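PDB 2YJG: lactate racemase apoprotein from Thermoanaerobacterium thermosaccharolyticum, which interconverts the D- and L-isomers of lactate, as a homodimer that depends on a nickel-pincer nucleotide cofactor. Local coordinates for residues 169-174 / 264-269; 333-336 / 340-343; 197-202 / 222-227. All blocks are in the same frame, centred on the assembly; numbering follows the deposited sequence.

Contact 1 of 3, residues 169-174 / 264-269; sequences GFIEPH and EFVSEI
I171 and P173 meet V266 in a small apolar contact, where the chain leaving the C-terminal end of strand 164-170 packs against one face of helix 257-270. V266 points toward segment 169-174 and divides its two methyls between the two partners. CG1, anti to the backbone N (chi1 176°), is the methyl that meets the proline, 3.9 Å from P173 CD. The other methyl, CG2, comes 3.7 Å from I171 CG2, and it also rests 3.6 Å from the backbone oxygen I171 O. A beta-branched valine suits this spot, since its two short methyls reach both neighbours while the helix backbone stays close: the CA atoms of E172 and V266 are 6.5 Å apart. Replacing this valine with alanine removes both methyls, which would probably open a gap beside I171 CG2 and P173 CD and leave those side chains freer to shift. The packing extends beyond the pair, for V266 also touches V240 and F179, and I171 reaches H259 and C263 of the same helix. Between the two apolar residues, the CB of E172 points away from the helix, and its OE2 makes a long, weak ion pair with R75, which probably binds the nickel cofactor. The contact thus joins helix 257-270 to the segment following an inner parallel strand, where in alpha/beta folds functional residues commonly lie; H174, a probable proton donor/acceptor directly after P173, is one of them.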
loop_
_atom_site.group_PDB
_atom_site.type_symbol
_atom_site.label_atom_id
_atom_site.label_comp_id
_atom_site.label_asym_id
_atom_site.label_seq_id
_atom_site.Cartn_x
_atom_site.Cartn_y
_atom_site.Cartn_z
ATOM N N GLY A 169 11.332 -14.811 9.682
ATOM C CA GLY A 169 12.692 -14.303 9.447
ATOM C C GLY A 169 13.470 -15.230 8.534
ATOM O O GLY A 169 12.909 -16.178 7.970
ATOM N N PHE A 170 14.779 -15.007 8.431
ATOM C CA PHE A 170 15.663 -15.923 7.680
ATOM C C PHE A 170 16.988 -16.093 8.445
ATOM O O PHE A 170 17.339 -15.250 9.367
ATOM C CB PHE A 170 15.913 -15.412 6.258
ATOM C CG PHE A 170 16.907 -14.352 6.174
ATOM C CD1 PHE A 170 16.765 -13.185 6.878
ATOM C CD2 PHE A 170 18.013 -14.512 5.395
ATOM C CE1 PHE A 170 17.751 -12.242 6.833
ATOM C CE2 PHE A 170 18.956 -13.547 5.323
ATOM C CZ PHE A 170 18.818 -12.427 6.048
ATOM N N ILE A 171 17.712 -17.149 8.098
ATOM C CA ILE A 171 18.901 -17.523 8.875
ATOM C C ILE A 171 20.129 -17.541 7.982
ATOM O O ILE A 171 20.144 -18.279 6.981
ATOM C CB ILE A 171 18.741 -18.901 9.553
ATOM C CG1 ILE A 171 17.689 -18.900 10.614
ATOM C CG2 ILE A 171 20.105 -19.296 10.179
ATOM C CD1 ILE A 171 17.212 -20.292 11.070
ATOM N N GLU A 172 21.159 -16.753 8.287
ATOM C CA GLU A 172 22.420 -16.760 7.526
ATOM C C GLU A 172 23.483 -16.355 8.565
ATOM O O GLU A 172 23.137 -15.856 9.644
ATOM C CB GLU A 172 22.420 -15.763 6.366
ATOM C CG GLU A 172 22.437 -14.278 6.843
ATOM C CD GLU A 172 22.336 -13.259 5.700
ATOM O OE1 GLU A 172 22.114 -13.662 4.523
ATOM O OE2 GLU A 172 22.453 -12.045 6.026
ATOM N N PRO A 173 24.771 -16.489 8.238
ATOM C CA PRO A 173 25.746 -16.176 9.256
ATOM C C PRO A 173 25.740 -14.697 9.532
ATOM O O PRO A 173 25.378 -13.924 8.661
ATOM C CB PRO A 173 27.066 -16.556 8.580
ATOM C CG PRO A 173 26.673 -17.634 7.593
ATOM C CD PRO A 173 25.382 -17.176 7.092
ATOM N N HIS A 174 26.174 -14.305 10.710
ATOM C CA HIS A 174 26.315 -12.873 11.047
ATOM C C HIS A 174 27.577 -12.682 11.854
ATOM O O HIS A 174 27.828 -13.412 12.866
ATOM C CB HIS A 174 25.063 -12.377 11.776
ATOM C CG HIS A 174 25.160 -10.953 12.194
ATOM N ND1 HIS A 174 24.475 -9.919 11.582
ATOM C CD2 HIS A 174 25.903 -10.388 13.172
ATOM C CE1 HIS A 174 24.803 -8.776 12.184
ATOM N NE2 HIS A 174 25.667 -9.045 13.144
ATOM N N GLU A 264 22.006 -24.905 12.707
ATOM C CA GLU A 264 22.797 -26.104 12.503
ATOM C C GLU A 264 22.864 -26.396 11.014
ATOM O O GLU A 264 23.900 -26.751 10.523
ATOM C CB GLU A 264 22.274 -27.333 13.271
ATOM C CG GLU A 264 22.398 -27.194 14.768
ATOM C CD GLU A 264 21.497 -28.188 15.512
ATOM O OE1 GLU A 264 20.705 -28.921 14.878
ATOM O OE2 GLU A 264 21.603 -28.238 16.725
ATOM N N PHE A 265 21.765 -26.265 10.305
ATOM C CA PHE A 265 21.735 -26.497 8.878
ATOM C C PHE A 265 22.712 -25.503 8.156
ATOM O O PHE A 265 23.548 -25.894 7.333
ATOM C CB PHE A 265 20.288 -26.418 8.349
ATOM C CG PHE A 265 20.180 -26.566 6.856
ATOM C CD1 PHE A 265 20.352 -27.791 6.250
ATOM C CD2 PHE A 265 19.928 -25.477 6.056
ATOM C CE1 PHE A 265 20.298 -27.896 4.876
ATOM C CE2 PHE A 265 19.843 -25.615 4.672
ATOM C CZ PHE A 265 20.027 -26.819 4.108
ATOM N N VAL A 266 22.591 -24.233 8.482
ATOM C CA VAL A 266 23.414 -23.190 7.893
ATOM C C VAL A 266 24.848 -23.437 8.208
ATOM O O VAL A 266 25.653 -23.281 7.297
ATOM C CB VAL A 266 22.916 -21.767 8.236
ATOM C CG1 VAL A 266 23.838 -20.709 7.707
ATOM C CG2 VAL A 266 21.509 -21.547 7.646
ATOM N N SER A 267 25.204 -23.784 9.455
ATOM C CA SER A 267 26.605 -24.127 9.764
ATOM C C SER A 267 27.166 -25.252 8.834
ATOM O O SER A 267 28.348 -25.201 8.368
ATOM C CB SER A 267 26.723 -24.579 11.230
ATOM O OG SER A 267 28.081 -24.695 11.541
ATOM N N GLU A 268 26.350 -26.291 8.591
ATOM C CA GLU A 268 26.814 -27.389 7.709
ATOM C C GLU A 268 27.132 -26.868 6.294
ATOM O O GLU A 268 28.134 -27.228 5.752
ATOM C CB GLU A 268 25.810 -28.559 7.629
ATOM C CG GLU A 268 25.487 -29.202 8.947
ATOM C CD GLU A 268 24.630 -30.498 8.820
ATOM O OE1 GLU A 268 24.670 -31.182 7.739
ATOM O OE2 GLU A 268 23.917 -30.819 9.820
ATOM N N ILE A 269 26.320 -25.948 5.745
ATOM C CA ILE A 269 26.484 -25.423 4.384
ATOM C C ILE A 269 27.577 -24.371 4.312
ATOM O O ILE A 269 28.376 -24.344 3.335
ATOM C CB ILE A 269 25.220 -24.708 3.862
ATOM C CG1 ILE A 269 23.983 -25.594 3.868
ATOM C CG2 ILE A 269 25.421 -24.181 2.405
ATOM C CD1 ILE A 269 24.216 -27.040 3.927
#

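Contact 2 of 3, residues 333-336 / 340-343; sequences KESK and DVMN
S335 and K336 lie on a short linker that turns the chain from helix 326-333 into helix 338-346, so that the linker faces the first turns of the helix it leads into. E334 is the first residue to leave helical backbone angles, and S335 then takes an extended conformation (psi 169°). That step brings the CA atoms of K336 and D340 to 5.8 Å from each other. The link between the segments is a backbone-to-side-chain hydrogen bond from K336 N to D340 OD2, 2.9 Å long and nearly straight (168° at the hydrogen). D340 OD2 takes it on the anti lone pair, the one turned away from its sister oxygen. A water donates to the same oxygen, its O 2.6 Å from D340 OD2, and donates weakly to E334 O. With CG anti to the backbone N (chi1 -163°), the aspartate swings its carboxylate back over the linker. Its negative charge suits a place where it meets a backbone N-H of the linker and has a long, weak ion pair with K344. The K336 side chain crosses that of D340 at about a right angle, its CE 4.0 Å from D340 CG, while K336 NZ stays 4.9 Å from D340 OD1, too far for direct contact. Next to the carboxylate, S335 CB presses tightly on V341 CG2, 3.5 Å away; serine is small enough to fit, and its OG turns to W331 O and K344 NZ. V341 itself is buried against A364. This is a tight helix-loop-helix connection within the lactate racemase C-terminal domain, far from the chain centre, held by an aspartate side chain that receives a linker N-H.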
loop_
_atom_site.group_PDB
_atom_site.type_symbol
_atom_site.label_atom_id
_atom_site.label_comp_id
_atom_site.label_asym_id
_atom_site.label_seq_id
_atom_site.Cartn_x
_atom_site.Cartn_y
_atom_site.Cartn_z
ATOM N N LYS A 333 39.278 8.643 10.300
ATOM C CA LYS A 333 39.777 9.909 9.727
ATOM C C LYS A 333 40.363 10.781 10.829
ATOM O O LYS A 333 41.397 11.448 10.597
ATOM C CB LYS A 333 38.661 10.633 9.015
ATOM C CG LYS A 333 39.071 11.980 8.472
ATOM C CD LYS A 333 39.498 11.951 7.047
ATOM C CE LYS A 333 39.546 13.431 6.523
ATOM N NZ LYS A 333 39.629 13.490 5.049
ATOM N N GLU A 334 39.739 10.726 12.007
ATOM C CA GLU A 334 40.121 11.515 13.198
ATOM C C GLU A 334 41.128 10.832 14.187
ATOM O O GLU A 334 41.422 11.389 15.237
ATOM C CB GLU A 334 38.862 11.862 13.989
ATOM C CG GLU A 334 37.759 12.612 13.183
ATOM C CD GLU A 334 38.130 14.058 12.927
ATOM O OE1 GLU A 334 38.716 14.675 13.857
ATOM O OE2 GLU A 334 37.853 14.589 11.822
ATOM N N SER A 335 41.680 9.663 13.856
ATOM C CA SER A 335 42.554 8.973 14.790
ATOM C C SER A 335 43.930 8.736 14.205
ATOM O O SER A 335 44.144 8.897 12.994
ATOM C CB SER A 335 41.930 7.614 15.259
ATOM O OG SER A 335 40.692 7.834 15.900
ATOM N N LYS A 336 44.856 8.318 15.052
ATOM C CA LYS A 336 46.271 8.149 14.622
ATOM C C LYS A 336 46.554 6.877 13.849
ATOM O O LYS A 336 47.476 6.816 13.022
ATOM C CB LYS A 336 47.198 8.146 15.833
ATOM C CG LYS A 336 47.229 9.458 16.643
ATOM C CD LYS A 336 48.271 9.473 17.788
ATOM C CE LYS A 336 47.992 8.434 18.892
ATOM N NZ LYS A 336 48.880 8.551 20.106
ATOM N N ASP A 340 44.553 3.348 17.978
ATOM C CA ASP A 340 43.953 4.581 18.556
ATOM C C ASP A 340 42.394 4.452 18.475
ATOM O O ASP A 340 41.692 4.693 19.433
ATOM C CB ASP A 340 44.470 5.789 17.792
ATOM C CG ASP A 340 44.259 7.105 18.515
ATOM O OD1 ASP A 340 44.190 7.120 19.750
ATOM O OD2 ASP A 340 44.154 8.125 17.810
ATOM N N VAL A 341 41.890 4.025 17.322
ATOM C CA VAL A 341 40.482 3.833 17.115
ATOM C C VAL A 341 39.924 2.876 18.131
ATOM O O VAL A 341 38.921 3.205 18.801
ATOM C CB VAL A 341 40.143 3.372 15.680
ATOM C CG1 VAL A 341 38.630 2.948 15.594
ATOM C CG2 VAL A 341 40.631 4.467 14.653
ATOM N N MET A 342 40.579 1.716 18.309
ATOM C CA MET A 342 40.164 0.741 19.250
ATOM C C MET A 342 40.139 1.303 20.675
ATOM O O MET A 342 39.177 1.142 21.403
ATOM C CB MET A 342 41.078 -0.443 19.168
ATOM C CG MET A 342 40.785 -1.594 20.051
ATOM S SD MET A 342 39.166 -2.333 19.872
ATOM C CE MET A 342 39.509 -3.352 18.347
ATOM N N ASN A 343 41.189 2.014 21.050
ATOM C CA ASN A 343 41.292 2.507 22.410
ATOM C C ASN A 343 40.145 3.492 22.736
ATOM O O ASN A 343 39.549 3.404 23.819
ATOM C CB ASN A 343 42.605 3.226 22.605
ATOM C CG ASN A 343 43.788 2.298 22.583
ATOM O OD1 ASN A 343 43.652 1.082 22.822
ATOM N ND2 ASN A 343 44.967 2.860 22.355
HETATM O O HOH W 1 43.549 10.664 17.831
#

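Contact 3 of 3, residues 197-202 / 222-227; sequences LANHCS and RDMIYA
N199 reaches from a type I beta turn, A198 to C201, at the end of helix 193-198 and touches D223 and M224 on helix 219-230. From CB the side chain sets out with CG anti to the backbone N (chi1 -169°), which carries the amide toward helix 219-230, where all three touching residues are buried. There it splits. ND2 lies 3.8 Å from D223 CB and donates a hydrogen bond to a water 2.9 Å from ND2; the water passes the link on to D223 OD2, which it reaches at 2.7 Å. The side chains of N199 and D223 slide past each other in opposite directions, their amide and carboxylate planes 17° apart; the water bridges two groups that do not bond directly. An asparagine suits the place because its N-H can serve a buried acid through one water, while its short stem suits the close approach of the turn to the helix. D223 OD2 is also bonded to S149 OG, so the acid has a second anchor. The neighbouring H200 probably binds the nickel of the cofactor, and M224 runs near K184, probably the point where the cofactor is covalently attached. At the other branch of the amide, beside N199 OD1, lies the end of M224, whose extended side chain crosses that of N199 at about a right angle, with methyl CE 3.3 Å from OD1.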
loop_
_atom_site.group_PDB
_atom_site.type_symbol
_atom_site.label_atom_id
_atom_site.label_comp_id
_atom_site.label_asym_id
_atom_site.label_seq_id
_atom_site.Cartn_x
_atom_site.Cartn_y
_atom_site.Cartn_z
ATOM N N LEU A 197 21.227 0.198 20.549
ATOM C CA LEU A 197 22.599 0.679 20.630
ATOM C C LEU A 197 23.327 -0.044 21.761
ATOM O O LEU A 197 24.480 -0.469 21.584
ATOM C CB LEU A 197 22.578 2.209 20.828
ATOM C CG LEU A 197 22.173 3.016 19.633
ATOM C CD1 LEU A 197 21.979 4.522 19.873
ATOM C CD2 LEU A 197 23.209 2.903 18.495
ATOM N N ALA A 198 22.693 -0.262 22.895
ATOM C CA ALA A 198 23.341 -0.944 24.058
ATOM C C ALA A 198 23.745 -2.372 23.704
ATOM O O ALA A 198 24.766 -2.868 24.159
ATOM C CB ALA A 198 22.423 -0.965 25.310
ATOM N N ASN A 199 22.956 -3.005 22.835
ATOM C CA ASN A 199 23.197 -4.358 22.375
ATOM C C ASN A 199 24.412 -4.399 21.393
ATOM O O ASN A 199 24.887 -5.485 21.029
ATOM C CB ASN A 199 21.903 -4.945 21.797
ATOM C CG ASN A 199 21.981 -6.440 21.525
ATOM O OD1 ASN A 199 21.806 -6.841 20.371
ATOM N ND2 ASN A 199 22.266 -7.250 22.546
ATOM N N HIS A 200 24.957 -3.242 21.016
ATOM C CA HIS A 200 26.149 -3.175 20.168
ATOM C C HIS A 200 27.345 -2.558 20.946
ATOM O O HIS A 200 28.349 -2.133 20.322
ATOM C CB HIS A 200 25.875 -2.338 18.929
ATOM C CG HIS A 200 24.838 -2.897 18.016
ATOM N ND1 HIS A 200 25.145 -3.477 16.795
ATOM C CD2 HIS A 200 23.493 -2.887 18.092
ATOM C CE1 HIS A 200 24.028 -3.813 16.171
ATOM N NE2 HIS A 200 23.012 -3.500 16.949
ATOM N N CYS A 201 27.253 -2.518 22.271
ATOM C CA CYS A 201 28.272 -1.855 23.097
ATOM C C CYS A 201 29.669 -2.424 22.911
ATOM O O CYS A 201 29.840 -3.605 22.601
ATOM C CB CYS A 201 27.899 -1.864 24.595
ATOM S SG CYS A 201 28.003 -3.367 25.422
ATOM N N SER A 202 30.665 -1.579 23.130
ATOM C CA SER A 202 32.068 -1.987 22.952
ATOM C C SER A 202 32.474 -3.236 23.777
ATOM O O SER A 202 33.268 -4.052 23.306
ATOM C CB SER A 202 33.037 -0.877 23.251
ATOM O OG SER A 202 32.989 -0.582 24.630
ATOM N N ARG A 222 23.086 -13.821 24.008
ATOM C CA ARG A 222 22.461 -14.069 25.322
ATOM C C ARG A 222 21.391 -13.033 25.689
ATOM O O ARG A 222 20.312 -13.397 26.169
ATOM C CB ARG A 222 23.575 -14.099 26.411
ATOM C CG ARG A 222 23.042 -14.386 27.813
ATOM C CD ARG A 222 24.138 -14.352 28.943
ATOM N NE ARG A 222 23.540 -14.564 30.281
ATOM C CZ ARG A 222 24.134 -14.292 31.461
ATOM N NH1 ARG A 222 25.354 -13.751 31.529
ATOM N NH2 ARG A 222 23.494 -14.553 32.599
ATOM N N ASP A 223 21.692 -11.745 25.515
ATOM C CA ASP A 223 20.682 -10.683 25.738
ATOM C C ASP A 223 19.487 -10.819 24.804
ATOM O O ASP A 223 18.349 -10.611 25.251
ATOM C CB ASP A 223 21.313 -9.262 25.683
ATOM C CG ASP A 223 21.855 -8.802 27.070
ATOM O OD1 ASP A 223 21.998 -9.658 28.012
ATOM O OD2 ASP A 223 22.102 -7.613 27.193
ATOM N N MET A 224 19.723 -11.183 23.525
ATOM C CA MET A 224 18.649 -11.323 22.562
ATOM C C MET A 224 17.704 -12.451 22.928
ATOM O O MET A 224 16.481 -12.333 22.781
ATOM C CB MET A 224 19.248 -11.571 21.166
ATOM C CG MET A 224 20.106 -10.417 20.594
ATOM S SD MET A 224 20.861 -10.998 19.032
ATOM C CE MET A 224 21.521 -9.424 18.309
ATOM N N ILE A 225 18.281 -13.553 23.379
ATOM C CA ILE A 225 17.549 -14.763 23.743
ATOM C C ILE A 225 16.639 -14.434 24.926
ATOM O O ILE A 225 15.443 -14.789 24.939
ATOM C CB ILE A 225 18.525 -15.895 24.033
ATOM C CG1 ILE A 225 19.056 -16.458 22.704
ATOM C CG2 ILE A 225 17.893 -16.967 24.934
ATOM C CD1 ILE A 225 18.017 -17.068 21.839
ATOM N N TYR A 226 17.206 -13.716 25.895
ATOM C CA TYR A 226 16.416 -13.328 27.061
ATOM C C TYR A 226 15.314 -12.376 26.693
ATOM O O TYR A 226 14.158 -12.562 27.151
ATOM C CB TYR A 226 17.297 -12.718 28.105
ATOM C CG TYR A 226 16.592 -12.366 29.378
ATOM C CD1 TYR A 226 15.946 -11.126 29.553
ATOM C CD2 TYR A 226 16.655 -13.233 30.464
ATOM C CE1 TYR A 226 15.362 -10.802 30.790
ATOM C CE2 TYR A 226 16.094 -12.911 31.670
ATOM C CZ TYR A 226 15.441 -11.722 31.831
ATOM O OH TYR A 226 14.879 -11.505 33.080
ATOM N N ALA A 227 15.631 -11.369 25.853
ATOM C CA ALA A 227 14.622 -10.444 25.275
ATOM C C ALA A 227 13.482 -11.177 24.631
ATOM O O ALA A 227 12.315 -10.803 24.840
ATOM C CB ALA A 227 15.253 -9.462 24.246
HETATM O O HOH W 2 21.928 -5.886 25.068
#

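Overall arrangement
Contact 3 is wholly buried, contact 1 partly so, and contact 2 lies toward the surface, about 25 Å from the centre of the chain to its own centre and away from the annotated sites. Contacts 1 and 3 bear residues of the probable catalytic centre; along the chain contact 3 is nested within the loop that contact 1 closes, and their nearest atoms are about 6 Å apart. No helix or strand is common to two of the contacts. The chemistry follows place: methyl packing in contact 1, an asparagine joined by water to a buried acid in contact 3, and in contact 2 a charged carboxylate gripping a backbone N-H where solvent takes part.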